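Local coordinates for diadenosine tetraphosphatase, putative (Trypanosoma brucei, PDB 2QJC), which probably hydrolyses diadenosine tetraphosphate or related phosphate compounds, as a manganese-binding member of the calcineurin-like phosphoesterase family, at residues R20-G25 against D48-V53; R162-K167 against L177-E182; L210-K215 against G239-V244. All coordinates share one frame; numbering follows the deposited sequence.

Interaction 1 of 3, residues R20-G25 against D48-V53; sequences RVIIVG and DTLVAV
Val51 is bonded to strand 21-24 through both its backbone N and its O: N donates to Ile22 O (2.8 Å) and O accepts from Val24 N. The ladder continues with Thr49 N to Arg20 O, Ile22 N to Thr49 O, the straightest bond at 172°, and Val53 N to Val24 O. On one face Leu50, with CG anti to its backbone N (chi1 -179°), brings CD1 against Ile22 CG2 at 3.8 Å. The same methyl reaches Val24 CG1 (4.1 Å), which also packs on Ala52 CB. On the other face Val21 CG1 meets Val51 CG2 and Ile23 CG1 lies over Val51 CB; just past the strand end Ile23 CG2 meets Val53 CG1 at 4.0 Å, those two side chains crossing at about a right angle. These are the parallel strands of a beta-alpha-beta unit whose connection is helix 31-41; Val41, Leu37 and Leu38 of that helix cover Ile22, Val24 and Leu50. At the opening end Arg20 NH1 forms a salt bridge with Asp48 OD2 (3.1 Å), a weak, bent hydrogen bond with the guanidinium and carboxylate planes 67° apart. Stronger outside partners position both groups: Arg20 NH2 donates to Val41 O, and Lys44 N to Asp48 OD2. A water accepts from Thr49 OG1 (2.6 Å) and donates to Arg20 O. At the far end Val53 O is hydrogen-bonded to ND1 of His141, a manganese ligand, and the Val53 side chain touches Asp26, another.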
# COMPACT_ATOMS: atom_id res chain seq x y z
N ARG A 20 11.97 0.44 -14.69
CA ARG A 20 11.43 1.50 -13.85
C ARG A 20 10.21 0.98 -13.06
O ARG A 20 9.33 0.32 -13.62
CB ARG A 20 11.03 2.66 -14.75
CG ARG A 20 10.67 3.95 -14.08
CD ARG A 20 9.93 4.78 -15.14
NE ARG A 20 9.65 6.14 -14.71
CZ ARG A 20 8.68 6.88 -15.22
NH1 ARG A 20 7.89 6.40 -16.18
NH2 ARG A 20 8.50 8.12 -14.78
N VAL A 21 10.15 1.29 -11.77
CA VAL A 21 9.05 0.84 -10.92
C VAL A 21 8.32 2.00 -10.24
O VAL A 21 8.94 2.88 -9.65
CB VAL A 21 9.55 -0.15 -9.84
CG1 VAL A 21 8.39 -0.55 -8.91
CG2 VAL A 21 10.14 -1.38 -10.51
N ILE A 22 7.00 1.99 -10.32
CA ILE A 22 6.17 3.03 -9.75
C ILE A 22 5.28 2.45 -8.64
O ILE A 22 4.48 1.55 -8.87
CB ILE A 22 5.30 3.68 -10.85
CG1 ILE A 22 6.23 4.35 -11.88
CG2 ILE A 22 4.36 4.71 -10.26
CD1 ILE A 22 5.53 4.84 -13.10
N ILE A 23 5.46 2.96 -7.43
CA ILE A 23 4.72 2.50 -6.26
C ILE A 23 3.79 3.62 -5.79
O ILE A 23 4.24 4.73 -5.48
CB ILE A 23 5.69 2.09 -5.13
CG1 ILE A 23 6.70 1.08 -5.69
CG2 ILE A 23 4.92 1.50 -3.96
CD1 ILE A 23 7.82 0.72 -4.74
N VAL A 24 2.49 3.32 -5.75
CA VAL A 24 1.48 4.31 -5.37
C VAL A 24 0.80 4.11 -4.02
O VAL A 24 0.59 2.98 -3.58
CB VAL A 24 0.41 4.43 -6.50
CG1 VAL A 24 -0.11 3.06 -6.88
CG2 VAL A 24 -0.75 5.33 -6.06
N GLY A 25 0.49 5.23 -3.36
CA GLY A 25 -0.15 5.21 -2.05
C GLY A 25 -1.62 4.83 -2.07
O GLY A 25 -2.16 4.47 -3.12
N ASP A 48 7.12 0.18 -17.82
CA ASP A 48 7.12 0.37 -16.37
C ASP A 48 6.29 -0.70 -15.68
O ASP A 48 5.45 -1.36 -16.30
CB ASP A 48 6.57 1.74 -15.99
CG ASP A 48 7.27 2.88 -16.70
OD1 ASP A 48 8.52 2.83 -16.77
OD2 ASP A 48 6.59 3.81 -17.17
N THR A 49 6.52 -0.86 -14.38
CA THR A 49 5.78 -1.80 -13.57
C THR A 49 5.11 -0.96 -12.50
O THR A 49 5.73 -0.06 -11.93
CB THR A 49 6.72 -2.81 -12.90
OG1 THR A 49 7.51 -3.45 -13.90
CG2 THR A 49 5.92 -3.87 -12.16
N LEU A 50 3.84 -1.23 -12.25
CA LEU A 50 3.09 -0.48 -11.26
C LEU A 50 2.80 -1.35 -10.04
O LEU A 50 2.43 -2.52 -10.18
CB LEU A 50 1.78 0.03 -11.87
CG LEU A 50 0.86 0.88 -11.00
CD1 LEU A 50 1.60 2.11 -10.47
CD2 LEU A 50 -0.35 1.31 -11.84
N VAL A 51 3.00 -0.80 -8.85
CA VAL A 51 2.73 -1.54 -7.61
C VAL A 51 1.98 -0.65 -6.61
O VAL A 51 2.45 0.43 -6.26
CB VAL A 51 4.05 -2.01 -6.93
CG1 VAL A 51 3.74 -2.88 -5.74
CG2 VAL A 51 4.92 -2.77 -7.93
N ALA A 52 0.81 -1.10 -6.16
CA ALA A 52 0.01 -0.36 -5.19
C ALA A 52 0.31 -0.83 -3.76
O ALA A 52 0.73 -1.97 -3.56
CB ALA A 52 -1.47 -0.53 -5.48
N VAL A 53 0.11 0.04 -2.78
CA VAL A 53 0.35 -0.32 -1.38
C VAL A 53 -0.92 -0.90 -0.73
O VAL A 53 -0.93 -1.22 0.46
CB VAL A 53 0.82 0.91 -0.55
CG1 VAL A 53 2.12 1.48 -1.14
CG2 VAL A 53 -0.29 1.96 -0.47
O HOH W 1 9.43 -2.28 -15.22

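Interaction 2 of 3, residues R162-K167 against L177-E182; sequences RNLIEK and LTATEE. With PO4 (phosphate ion), chain D.
Thr180 O receives two backbone donors, Arg162 N at 2.9 Å and Asn163 N at 3.0 Å, so that two residues face one in a classic beta bulge. The other backbone bonds of this antiparallel hairpin are Thr180 N to Asn163 O and the reciprocal pair between Ile165 and Thr178. Just beyond the bulge Thr180 OG1 accepts from Glu182 N, an ST turn that leads the chain out of the strand. Apolar contacts occupy both faces. Leu164 lays CD2 over Ala179, 3.7 Å from its CA, and also reaches Leu177 CB. Glu166 and Leu177 run alongside each other, Glu166 CG lying 3.7 Å from Leu177 CD2, while Ile165 CD1 meets Thr180 CG2 at 3.9 Å on the opposite face. Among the charged groups, Arg162 extends from CG to NE beside Glu181, their planes only 8° from parallel, yet NH2 and Glu181 OE2 stay 4.5 Å apart, beyond a salt bridge. Arg162 NH2 instead donates to O2 of a phosphate ion (2.8 Å, 151°), which His82 and Tyr227 also bind; NH1 pairs with Asp205. The ion probably came from the crystallisation liquor, but Arg162 lies about 6 Å from a manganese ion, consistent with a pocket for substrate phosphate. Strand 163-166 is the middle one of its sheet, flanked by 177-180 and 188-189, and helix 155-160 packs on Ala179 and Glu181.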
# COMPACT_ATOMS: atom_id res chain seq x y z
N ARG A 162 0.85 1.22 13.23
CA ARG A 162 1.17 2.64 13.18
C ARG A 162 2.31 2.93 14.17
O ARG A 162 3.21 3.74 13.89
CB ARG A 162 -0.05 3.49 13.58
CG ARG A 162 -1.20 3.46 12.59
CD ARG A 162 -2.44 4.12 13.20
NE ARG A 162 -3.68 3.70 12.54
CZ ARG A 162 -4.14 4.21 11.41
NH1 ARG A 162 -3.46 5.17 10.79
NH2 ARG A 162 -5.27 3.76 10.90
N ASN A 163 2.27 2.23 15.30
CA ASN A 163 3.25 2.41 16.36
C ASN A 163 3.93 1.12 16.85
O ASN A 163 3.45 0.01 16.63
CB ASN A 163 2.57 3.09 17.56
CG ASN A 163 2.44 4.60 17.40
OD1 ASN A 163 2.41 5.12 16.28
ND2 ASN A 163 2.36 5.31 18.52
N LEU A 164 5.06 1.31 17.53
CA LEU A 164 5.83 0.23 18.13
C LEU A 164 6.15 0.67 19.56
O LEU A 164 6.71 1.77 19.78
CB LEU A 164 7.13 -0.03 17.34
CG LEU A 164 7.01 -0.86 16.06
CD1 LEU A 164 8.30 -0.74 15.24
CD2 LEU A 164 6.73 -2.31 16.42
N ILE A 165 5.78 -0.17 20.52
CA ILE A 165 5.99 0.13 21.94
C ILE A 165 6.97 -0.85 22.58
O ILE A 165 6.82 -2.07 22.44
CB ILE A 165 4.67 0.03 22.72
CG1 ILE A 165 3.56 0.77 21.98
CG2 ILE A 165 4.87 0.60 24.12
CD1 ILE A 165 2.19 0.57 22.58
N GLU A 166 7.96 -0.32 23.28
CA GLU A 166 8.95 -1.16 23.95
C GLU A 166 8.27 -1.91 25.08
O GLU A 166 7.80 -1.30 26.04
CB GLU A 166 10.10 -0.30 24.49
CG GLU A 166 10.72 0.61 23.44
CD GLU A 166 12.03 1.23 23.90
OE1 GLU A 166 13.00 0.48 24.12
OE2 GLU A 166 12.08 2.47 24.04
N LYS A 167 8.20 -3.23 24.95
CA LYS A 167 7.57 -4.09 25.95
C LYS A 167 7.70 -5.56 25.56
O LYS A 167 7.05 -6.03 24.62
CB LYS A 167 6.09 -3.74 26.11
CG LYS A 167 5.37 -3.48 24.80
CD LYS A 167 3.85 -3.49 24.97
CE LYS A 167 3.33 -4.90 25.20
NZ LYS A 167 1.85 -4.98 25.07
N LEU A 177 9.44 -5.58 21.03
CA LEU A 177 8.58 -4.46 20.65
C LEU A 177 7.21 -4.96 20.24
O LEU A 177 7.08 -5.99 19.58
CB LEU A 177 9.21 -3.69 19.48
CG LEU A 177 10.57 -3.01 19.69
CD1 LEU A 177 11.12 -2.57 18.34
CD2 LEU A 177 10.43 -1.82 20.63
N THR A 178 6.17 -4.23 20.64
CA THR A 178 4.80 -4.60 20.28
C THR A 178 4.24 -3.66 19.21
O THR A 178 4.21 -2.44 19.39
CB THR A 178 3.86 -4.55 21.52
OG1 THR A 178 4.27 -5.54 22.47
CG2 THR A 178 2.42 -4.83 21.10
N ALA A 179 3.81 -4.24 18.10
CA ALA A 179 3.24 -3.47 17.00
C ALA A 179 1.78 -3.17 17.31
O ALA A 179 1.02 -4.05 17.69
CB ALA A 179 3.33 -4.27 15.70
N THR A 180 1.38 -1.91 17.14
CA THR A 180 -0.01 -1.57 17.41
C THR A 180 -0.62 -0.59 16.40
O THR A 180 0.06 0.31 15.89
CB THR A 180 -0.19 -0.99 18.82
OG1 THR A 180 -1.57 -0.72 19.05
CG2 THR A 180 0.62 0.29 18.98
N GLU A 181 -1.89 -0.79 16.11
CA GLU A 181 -2.63 0.06 15.18
C GLU A 181 -3.06 1.33 15.91
O GLU A 181 -3.27 2.38 15.29
CB GLU A 181 -3.86 -0.69 14.67
CG GLU A 181 -4.88 0.18 13.99
CD GLU A 181 -6.07 -0.62 13.50
OE1 GLU A 181 -6.44 -1.59 14.20
OE2 GLU A 181 -6.63 -0.28 12.43
N GLU A 182 -3.20 1.23 17.22
CA GLU A 182 -3.61 2.37 18.02
C GLU A 182 -2.42 3.29 18.30
O GLU A 182 -1.26 2.87 18.21
CB GLU A 182 -4.25 1.89 19.33
CG GLU A 182 -5.62 1.23 19.11
CD GLU A 182 -6.24 0.67 20.39
OE1 GLU A 182 -6.47 1.45 21.34
OE2 GLU A 182 -6.50 -0.55 20.43
P PO4 D . -7.01 4.02 6.99
O1 PO4 D . -7.10 5.54 6.40
O2 PO4 D . -5.94 4.03 8.16
O3 PO4 D . -8.41 3.63 7.53
O4 PO4 D . -6.54 3.07 5.85

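Interaction 3 of 3, residues L210-K215 against G239-V244; sequences LQEQYK and GCIISV
Lys215 reaches from a type I beta turn, Glu212 to Lys215, to Gly239 at the G1 bulge of a beta hairpin. In that bulge Gly239 and Cys240 both face Val235, and strand 240-245 then runs antiparallel to strand 230-236 as the outermost strand of its sheet. The turn belongs to the loop between strands 199-202 and 218-220, the latter an outermost strand of the other five-stranded sheet, so the contact runs at the surface between the two five-stranded sheets of the calcineurin-like fold. From CB, which points toward the hairpin, the lysine runs back over its own turn: CG lies 3.0 Å from Glu212 O, the carbonyl that also takes a weak hydrogen bond from Lys215 N. CD passes Glu212 CB at 3.9 Å. The chain bends here (chi3 76°) and directs CE toward the hairpin, 3.8 Å from Gly239 O. NZ completes the reach with a hydrogen bond to Gly239 O at 3.2 Å, approaching from 29° off the carbonyl plane. The ammonium has Ile241 CG1 as a further neighbour, at 4.2 Å. Glu212 OE1 is 4.4 Å from Lys215 NZ, near enough that the opposite charges probably attract. Ile241 receives the remaining contacts, its side chain pointing toward the loop while it also packs on Ala234 and Leu221. Leu210, which touches Ser232 as well, places CD1 at 4.2 Å from Ile241 CG2. From the turn, Glu212 OE1 comes to 4.3 Å from Ile241 CG1.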
# COMPACT_ATOMS: atom_id res chain seq x y z
N LEU A 210 2.26 12.17 4.21
CA LEU A 210 3.50 11.76 3.56
C LEU A 210 4.65 11.76 4.57
O LEU A 210 4.90 12.77 5.23
CB LEU A 210 3.82 12.72 2.41
CG LEU A 210 4.92 12.33 1.43
CD1 LEU A 210 4.45 11.15 0.58
CD2 LEU A 210 5.25 13.52 0.53
N GLN A 211 5.33 10.62 4.70
CA GLN A 211 6.46 10.51 5.63
C GLN A 211 7.75 10.34 4.84
O GLN A 211 7.96 9.30 4.20
CB GLN A 211 6.27 9.30 6.57
CG GLN A 211 5.06 9.41 7.50
CD GLN A 211 4.94 8.24 8.47
OE1 GLN A 211 5.82 8.00 9.29
NE2 GLN A 211 3.83 7.51 8.37
N GLU A 212 8.61 11.35 4.88
CA GLU A 212 9.88 11.32 4.15
C GLU A 212 11.12 11.49 5.03
O GLU A 212 12.24 11.47 4.51
CB GLU A 212 9.93 12.41 3.09
CG GLU A 212 8.75 12.47 2.15
CD GLU A 212 8.83 13.68 1.23
OE1 GLU A 212 9.79 13.78 0.44
OE2 GLU A 212 7.92 14.54 1.30
N GLN A 213 10.94 11.64 6.33
CA GLN A 213 12.09 11.85 7.22
C GLN A 213 12.92 10.61 7.51
O GLN A 213 13.91 10.67 8.23
CB GLN A 213 11.63 12.47 8.54
CG GLN A 213 10.26 13.09 8.50
CD GLN A 213 9.16 12.08 8.77
OE1 GLN A 213 8.93 11.71 9.93
NE2 GLN A 213 8.50 11.62 7.72
N TYR A 214 12.52 9.47 6.96
CA TYR A 214 13.27 8.25 7.21
C TYR A 214 13.96 7.76 5.95
O TYR A 214 14.50 6.66 5.92
CB TYR A 214 12.33 7.18 7.77
CG TYR A 214 11.52 7.67 8.95
CD1 TYR A 214 12.14 8.00 10.16
CD2 TYR A 214 10.14 7.80 8.86
CE1 TYR A 214 11.40 8.45 11.25
CE2 TYR A 214 9.38 8.24 9.95
CZ TYR A 214 10.02 8.57 11.13
OH TYR A 214 9.27 8.99 12.20
N LYS A 215 13.92 8.58 4.91
CA LYS A 215 14.58 8.22 3.67
C LYS A 215 16.06 8.11 3.98
O LYS A 215 16.58 8.78 4.87
CB LYS A 215 14.35 9.29 2.59
CG LYS A 215 12.90 9.54 2.26
CD LYS A 215 12.72 10.56 1.15
CE LYS A 215 13.03 9.96 -0.21
NZ LYS A 215 12.69 10.92 -1.31
N GLY A 239 13.90 6.92 -6.12
CA GLY A 239 13.07 7.05 -4.93
C GLY A 239 12.43 8.42 -4.85
O GLY A 239 12.11 8.90 -3.76
N CYS A 240 12.25 9.05 -6.00
CA CYS A 240 11.64 10.38 -6.06
C CYS A 240 10.12 10.31 -5.91
O CYS A 240 9.46 9.43 -6.47
CB CYS A 240 11.99 11.07 -7.38
SG CYS A 240 13.74 11.53 -7.53
N ILE A 241 9.57 11.25 -5.16
CA ILE A 241 8.13 11.30 -4.93
C ILE A 241 7.42 12.25 -5.90
O ILE A 241 7.75 13.44 -5.97
CB ILE A 241 7.82 11.75 -3.48
CG1 ILE A 241 8.62 10.91 -2.48
CG2 ILE A 241 6.33 11.61 -3.19
CD1 ILE A 241 8.33 9.43 -2.54
N ILE A 242 6.46 11.72 -6.65
CA ILE A 242 5.66 12.50 -7.58
C ILE A 242 4.21 12.38 -7.13
O ILE A 242 3.71 11.27 -6.91
CB ILE A 242 5.77 11.97 -9.02
CG1 ILE A 242 7.17 12.22 -9.57
CG2 ILE A 242 4.72 12.64 -9.90
CD1 ILE A 242 7.38 11.69 -10.97
N SER A 243 3.52 13.51 -7.00
CA SER A 243 2.13 13.49 -6.57
C SER A 243 1.25 14.44 -7.37
O SER A 243 1.73 15.31 -8.09
CB SER A 243 2.03 13.86 -5.09
OG SER A 243 2.42 15.21 -4.88
N VAL A 244 -0.06 14.25 -7.22
CA VAL A 244 -1.06 15.07 -7.88
C VAL A 244 -2.14 15.37 -6.84
O VAL A 244 -2.20 14.72 -5.79
CB VAL A 244 -1.73 14.33 -9.07
CG1 VAL A 244 -0.70 14.03 -10.14
CG2 VAL A 244 -2.39 13.05 -8.58

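From the N terminus, interaction 1 closes first: the chain leaves strand 21-24, passes through helix 31-41 and returns as strand 49-52. Interaction 2 follows, with nine residues between its segments, as a local hairpin in the small three-stranded sheet. Interaction 3 spans a longer loop containing strands 218-220 and 230-236, and ties the loop before strand 218-220, in one five-stranded sheet, to edge strand 240-245 of the other. The three are in series, so none nests in or crosses another. Interactions 1 and 3 reach the same sheet, where strand 230-236 lies between 21-24 and 240-245; their centres are 13 Å apart. Interaction 2 lies on the other side of the chain's centre from interaction 1.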